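Laccase (Botrytis aclada, PDB 3SQR) oxidises phenolic substrates such as hydroquinones with its copper centres while reducing dioxygen to water, and probably serves in lignin degradation and detoxification of lignin-derived products. Local coordinates at residues G249-T261 against A341-S353. Residues are numbered along the deposited sequence; the frame is centred on the assembly and turned at random.
Sequences GGKKFELTFVEGT and ANATGILRYDSSS. With NAG (2-acetamido-2-deoxy-beta-D-glucopyranose), chain K; NAG (2-acetamido-2-deoxy-beta-D-glucopyranose), chain C; SO4 (sulfate ion), chain M.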
loop_
_atom_site.group_PDB
_atom_site.type_symbol
_atom_site.label_atom_id
_atom_site.label_comp_id
_atom_site.label_asym_id
_atom_site.label_seq_id
_atom_site.Cartn_x
_atom_site.Cartn_y
_atom_site.Cartn_z
ATOM N N GLY A 249 26.122 14.158 1.216
ATOM C CA GLY A 249 25.792 14.435 -0.188
ATOM C C GLY A 249 24.348 14.134 -0.532
ATOM O O GLY A 249 23.962 14.184 -1.710
ATOM N N GLY A 250 23.525 13.826 0.484
ATOM C CA GLY A 250 22.121 13.571 0.170
ATOM C C GLY A 250 21.553 14.809 -0.452
ATOM O O GLY A 250 21.900 15.919 -0.058
ATOM N N LYS A 251 20.619 14.626 -1.362
ATOM C CA LYS A 251 19.979 15.698 -2.047
ATOM C C LYS A 251 18.481 15.599 -1.919
ATOM O O LYS A 251 17.924 14.516 -1.949
ATOM C CB LYS A 251 20.345 15.719 -3.554
ATOM C CG LYS A 251 21.606 16.502 -3.893
ATOM C CD LYS A 251 21.769 16.750 -5.439
ATOM C CE LYS A 251 20.824 17.862 -6.012
ATOM N NZ LYS A 251 21.346 18.312 -7.340
ATOM N N LYS A 252 17.847 16.762 -1.828
ATOM C CA LYS A 252 16.420 16.869 -1.862
ATOM C C LYS A 252 15.912 16.345 -3.168
ATOM O O LYS A 252 16.498 16.581 -4.265
ATOM C CB LYS A 252 15.937 18.296 -1.744
ATOM C CG LYS A 252 16.110 18.901 -0.337
ATOM C CD LYS A 252 15.431 18.073 0.756
ATOM C CE LYS A 252 15.383 18.769 2.117
ATOM N NZ LYS A 252 14.777 17.874 3.221
ATOM N N PHE A 253 14.807 15.610 -3.055
ATOM C CA PHE A 253 13.973 15.307 -4.188
ATOM C C PHE A 253 13.690 16.608 -4.937
ATOM O O PHE A 253 13.446 17.627 -4.327
ATOM C CB PHE A 253 12.629 14.783 -3.741
ATOM C CG PHE A 253 11.598 14.716 -4.834
ATOM C CD1 PHE A 253 11.755 13.807 -5.881
ATOM C CD2 PHE A 253 10.498 15.575 -4.863
ATOM C CE1 PHE A 253 10.826 13.700 -6.892
ATOM C CE2 PHE A 253 9.543 15.497 -5.903
ATOM C CZ PHE A 253 9.723 14.551 -6.941
ATOM N N GLU A 254 13.740 16.546 -6.240
ATOM C CA GLU A 254 13.447 17.739 -7.039
ATOM C C GLU A 254 12.507 17.399 -8.133
ATOM O O GLU A 254 12.638 16.315 -8.755
ATOM C CB GLU A 254 14.742 18.286 -7.636
ATOM C CG GLU A 254 14.613 19.652 -8.303
ATOM C CD GLU A 254 14.139 19.633 -9.743
ATOM O OE1 GLU A 254 14.195 18.557 -10.382
ATOM O OE2 GLU A 254 13.705 20.711 -10.236
ATOM N N LEU A 255 11.622 18.334 -8.424
ATOM C CA LEU A 255 10.584 18.214 -9.410
ATOM C C LEU A 255 10.562 19.571 -10.155
ATOM O O LEU A 255 10.515 20.585 -9.489
ATOM C CB LEU A 255 9.227 18.017 -8.715
ATOM C CG LEU A 255 8.020 17.934 -9.640
ATOM C CD1 LEU A 255 8.165 16.941 -10.841
ATOM C CD2 LEU A 255 6.717 17.740 -8.854
ATOM N N THR A 256 10.682 19.519 -11.459
ATOM C CA THR A 256 10.671 20.730 -12.309
ATOM C C THR A 256 9.377 20.948 -12.994
ATOM O O THR A 256 8.850 20.036 -13.653
ATOM C CB THR A 256 11.774 20.624 -13.322
ATOM O OG1 THR A 256 12.979 20.581 -12.592
ATOM C CG2 THR A 256 11.760 21.864 -14.266
ATOM N N PHE A 257 8.835 22.162 -12.878
ATOM C CA PHE A 257 7.627 22.505 -13.540
ATOM C C PHE A 257 7.946 23.557 -14.637
ATOM O O PHE A 257 8.820 24.434 -14.456
ATOM C CB PHE A 257 6.592 23.149 -12.628
ATOM C CG PHE A 257 5.755 22.218 -11.820
ATOM C CD1 PHE A 257 5.823 20.819 -11.967
ATOM C CD2 PHE A 257 4.910 22.733 -10.870
ATOM C CE1 PHE A 257 5.014 20.019 -11.170
ATOM C CE2 PHE A 257 4.099 21.912 -10.067
ATOM C CZ PHE A 257 4.168 20.563 -10.246
ATOM N N VAL A 258 7.253 23.393 -15.744
ATOM C CA VAL A 258 7.139 24.368 -16.823
ATOM C C VAL A 258 5.834 25.156 -16.663
ATOM O O VAL A 258 4.724 24.656 -16.548
ATOM C CB VAL A 258 7.170 23.687 -18.213
ATOM C CG1 VAL A 258 6.856 24.794 -19.336
ATOM C CG2 VAL A 258 8.491 22.999 -18.465
ATOM N N GLU A 259 5.978 26.469 -16.639
ATOM C CA GLU A 259 4.893 27.311 -16.318
ATOM C C GLU A 259 3.700 27.055 -17.276
ATOM O O GLU A 259 3.899 26.882 -18.465
ATOM C CB GLU A 259 5.436 28.774 -16.404
ATOM C CG GLU A 259 4.397 29.738 -16.178
ATOM C CD GLU A 259 4.070 30.035 -14.742
ATOM O OE1 GLU A 259 4.954 30.125 -13.864
ATOM O OE2 GLU A 259 2.892 30.257 -14.492
ATOM N N GLY A 260 2.495 27.002 -16.729
ATOM C CA GLY A 260 1.252 26.755 -17.479
ATOM C C GLY A 260 0.950 25.282 -17.771
ATOM O O GLY A 260 -0.108 24.976 -18.283
ATOM N N THR A 261 1.851 24.378 -17.397
ATOM C CA THR A 261 1.664 22.947 -17.689
ATOM C C THR A 261 0.860 22.313 -16.530
ATOM O O THR A 261 1.062 22.667 -15.355
ATOM C CB THR A 261 3.004 22.244 -17.840
ATOM O OG1 THR A 261 3.791 22.848 -18.875
ATOM C CG2 THR A 261 2.846 20.736 -18.233
ATOM N N ALA A 341 10.994 17.390 10.319
ATOM C CA ALA A 341 10.906 18.655 9.647
ATOM C C ALA A 341 11.547 18.588 8.246
ATOM O O ALA A 341 11.263 19.461 7.416
ATOM C CB ALA A 341 11.557 19.809 10.503
ATOM N N ASN A 342 12.401 17.593 8.024
ATOM C CA ASN A 342 13.131 17.426 6.747
ATOM C C ASN A 342 12.489 16.505 5.738
ATOM O O ASN A 342 13.098 16.177 4.717
ATOM C CB ASN A 342 14.562 17.009 6.980
ATOM C CG ASN A 342 15.316 17.898 7.958
ATOM O OD1 ASN A 342 15.469 17.522 9.138
ATOM N ND2 ASN A 342 15.791 19.051 7.509
ATOM N N ALA A 343 11.216 16.158 5.987
ATOM C CA ALA A 343 10.412 15.372 5.009
ATOM C C ALA A 343 9.878 16.341 3.974
ATOM O O ALA A 343 8.707 16.653 3.950
ATOM C CB ALA A 343 9.267 14.652 5.712
ATOM N N THR A 344 10.775 16.799 3.113
ATOM C CA THR A 344 10.516 17.818 2.156
ATOM C C THR A 344 11.324 17.519 0.893
ATOM O O THR A 344 12.299 16.740 0.912
ATOM C CB THR A 344 10.981 19.235 2.635
ATOM O OG1 THR A 344 12.387 19.244 2.877
ATOM C CG2 THR A 344 10.210 19.642 3.916
ATOM N N GLY A 345 10.912 18.185 -0.154
ATOM C CA GLY A 345 11.611 18.225 -1.427
ATOM C C GLY A 345 11.462 19.623 -2.010
ATOM O O GLY A 345 10.943 20.510 -1.353
ATOM N N ILE A 346 11.941 19.778 -3.219
ATOM C CA ILE A 346 11.983 21.059 -3.899
ATOM C C ILE A 346 11.360 20.982 -5.255
ATOM O O ILE A 346 11.708 20.113 -6.106
ATOM C CB ILE A 346 13.472 21.548 -4.083
ATOM C CG1 ILE A 346 14.158 21.710 -2.751
ATOM C CG2 ILE A 346 13.475 22.835 -4.849
ATOM C CD1 ILE A 346 15.682 22.019 -2.865
ATOM N N LEU A 347 10.402 21.895 -5.479
ATOM C CA LEU A 347 9.817 22.164 -6.734
ATOM C C LEU A 347 10.525 23.396 -7.336
ATOM O O LEU A 347 10.634 24.381 -6.646
ATOM C CB LEU A 347 8.368 22.529 -6.540
ATOM C CG LEU A 347 7.638 22.865 -7.842
ATOM C CD1 LEU A 347 7.437 21.622 -8.677
ATOM C CD2 LEU A 347 6.307 23.501 -7.511
ATOM N N ARG A 348 10.999 23.270 -8.559
ATOM C CA ARG A 348 11.673 24.385 -9.298
ATOM C C ARG A 348 10.935 24.661 -10.573
ATOM O O ARG A 348 10.562 23.741 -11.321
ATOM C CB ARG A 348 13.088 24.001 -9.626
ATOM C CG ARG A 348 13.911 23.617 -8.419
ATOM C CD ARG A 348 15.358 23.586 -8.836
ATOM N NE ARG A 348 16.248 23.117 -7.820
ATOM C CZ ARG A 348 16.566 23.797 -6.728
ATOM N NH1 ARG A 348 16.052 24.998 -6.482
ATOM N NH2 ARG A 348 17.404 23.263 -5.875
ATOM N N TYR A 349 10.750 25.947 -10.881
ATOM C CA TYR A 349 10.261 26.336 -12.204
ATOM C C TYR A 349 11.424 26.609 -13.109
ATOM O O TYR A 349 11.269 26.726 -14.327
ATOM C CB TYR A 349 9.367 27.566 -12.093
ATOM C CG TYR A 349 7.913 27.328 -11.721
ATOM C CD1 TYR A 349 7.559 26.927 -10.436
ATOM C CD2 TYR A 349 6.901 27.466 -12.656
ATOM C CE1 TYR A 349 6.253 26.715 -10.094
ATOM C CE2 TYR A 349 5.559 27.280 -12.303
ATOM C CZ TYR A 349 5.260 26.884 -11.029
ATOM O OH TYR A 349 3.992 26.697 -10.621
ATOM N N ASP A 350 12.593 26.738 -12.519
ATOM C CA ASP A 350 13.798 26.877 -13.285
ATOM C C ASP A 350 14.783 25.862 -12.735
ATOM O O ASP A 350 15.323 26.014 -11.635
ATOM C CB ASP A 350 14.328 28.314 -13.150
ATOM C CG ASP A 350 15.693 28.499 -13.798
ATOM O OD1 ASP A 350 16.209 27.551 -14.435
ATOM O OD2 ASP A 350 16.256 29.619 -13.656
ATOM N N SER A 351 15.031 24.842 -13.540
ATOM C CA SER A 351 15.805 23.651 -13.144
ATOM C C SER A 351 17.272 23.972 -12.898
ATOM O O SER A 351 17.991 23.176 -12.272
ATOM C CB SER A 351 15.684 22.526 -14.195
ATOM O OG SER A 351 16.180 22.890 -15.493
ATOM N N SER A 352 17.706 25.127 -13.413
ATOM C CA SER A 352 19.068 25.570 -13.226
ATOM C C SER A 352 19.244 26.278 -11.886
ATOM O O SER A 352 20.370 26.491 -11.453
ATOM C CB SER A 352 19.488 26.448 -14.409
ATOM O OG SER A 352 18.996 27.747 -14.206
ATOM N N SER A 353 18.161 26.616 -11.193
ATOM C CA SER A 353 18.292 27.140 -9.846
ATOM C C SER A 353 18.849 26.025 -8.963
ATOM O O SER A 353 18.466 24.844 -9.077
ATOM C CB SER A 353 16.973 27.635 -9.272
ATOM O OG SER A 353 17.187 28.301 -8.028
HETATM C C1 NAG K . 16.504 19.872 8.461
HETATM C C2 NAG K . 17.816 20.364 7.912
HETATM C C3 NAG K . 18.400 21.445 8.855
HETATM C C4 NAG K . 17.320 22.510 9.020
HETATM C C5 NAG K . 16.097 21.883 9.655
HETATM C C6 NAG K . 14.979 22.901 9.774
HETATM C C7 NAG K . 18.896 18.675 6.539
HETATM C C8 NAG K . 19.772 17.470 6.500
HETATM N N2 NAG K . 18.664 19.217 7.754
HETATM O O3 NAG K . 19.570 21.970 8.269
HETATM O O4 NAG K . 17.700 23.539 9.880
HETATM O O5 NAG K . 15.626 20.936 8.754
HETATM O O6 NAG K . 13.825 22.144 10.015
HETATM O O7 NAG K . 18.407 19.104 5.470
HETATM C C1 NAG C . 10.357 9.003 -8.731
HETATM C C2 NAG C . 10.194 9.881 -9.968
HETATM C C3 NAG C . 9.718 8.990 -11.098
HETATM C C4 NAG C . 10.679 7.839 -11.357
HETATM C C5 NAG C . 11.092 7.148 -10.018
HETATM C C6 NAG C . 12.464 6.531 -10.131
HETATM C C7 NAG C . 9.223 12.092 -10.143
HETATM C C8 NAG C . 8.005 12.988 -9.996
HETATM N N2 NAG C . 9.120 10.813 -9.808
HETATM O O3 NAG C . 9.492 9.717 -12.282
HETATM O O4 NAG C . 10.054 6.870 -12.219
HETATM O O5 NAG C . 11.344 8.058 -8.977
HETATM O O6 NAG C . 12.656 5.596 -9.068
HETATM O O7 NAG C . 10.309 12.504 -10.561
HETATM S S SO4 M . 18.458 20.061 -8.123
HETATM O O1 SO4 M . 19.883 20.215 -8.373
HETATM O O2 SO4 M . 18.185 18.626 -7.975
HETATM O O3 SO4 M . 18.072 20.731 -6.893
HETATM O O4 SO4 M . 17.712 20.618 -9.264
HETATM O O HOH W 1 15.268 19.505 5.197
HETATM O O HOH W 2 13.895 14.862 -0.469
#
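Strands 254-256 and 344-348 run parallel, their axes 4.7 Å apart at 16°, and four backbone hydrogen bonds, from Ile346 N to Phe253 O through to Phe257 N to Arg348 O, set Glu254 beside Ile346, Leu255 beside Leu347 and Thr256 beside Arg348. Strand 254-256 thereby forms one edge of a sheet in the second cupredoxin-like domain, with 323-327 pairing along the far side of 344-348. On one face Leu255 and Leu347 lie side by side, and Leu347 CD1 sits over the middle of the Phe257 ring, 3.4 Å from its centroid and almost on the ring normal. Phe257 in turn sets its edge toward the face of Tyr349, planes at 86°, while the Tyr349 hydroxyl hydrogen-bonds to His283 and Ala319. Across the sheet, Glu254 turns back at chi2 (-84°), bringing OE2 across the Arg348 methylenes, 3.4 Å from CB; with OE2 4.3 Å from Arg348 NE, no salt bridge forms. The extended Arg348 chain carries its guanidinium past Ile346 CG2, which covers one face; its edge, through NE and NH2, hydrogen-bonds to a sulfate, and NH1 bonds to Ala355 O. Beyond the strand, Lys252 NZ donates to Thr344 OG1 (2.8 Å) and also bonds to Asn234. Chemically, then, the paired strands present an apolar face with aromatic rings and a mixed face bearing Glu254 and Arg348, where the sulfate, probably from the crystallisation liquor, is consistent with a locally favourable anion site served by Lys251 NZ and Arg348.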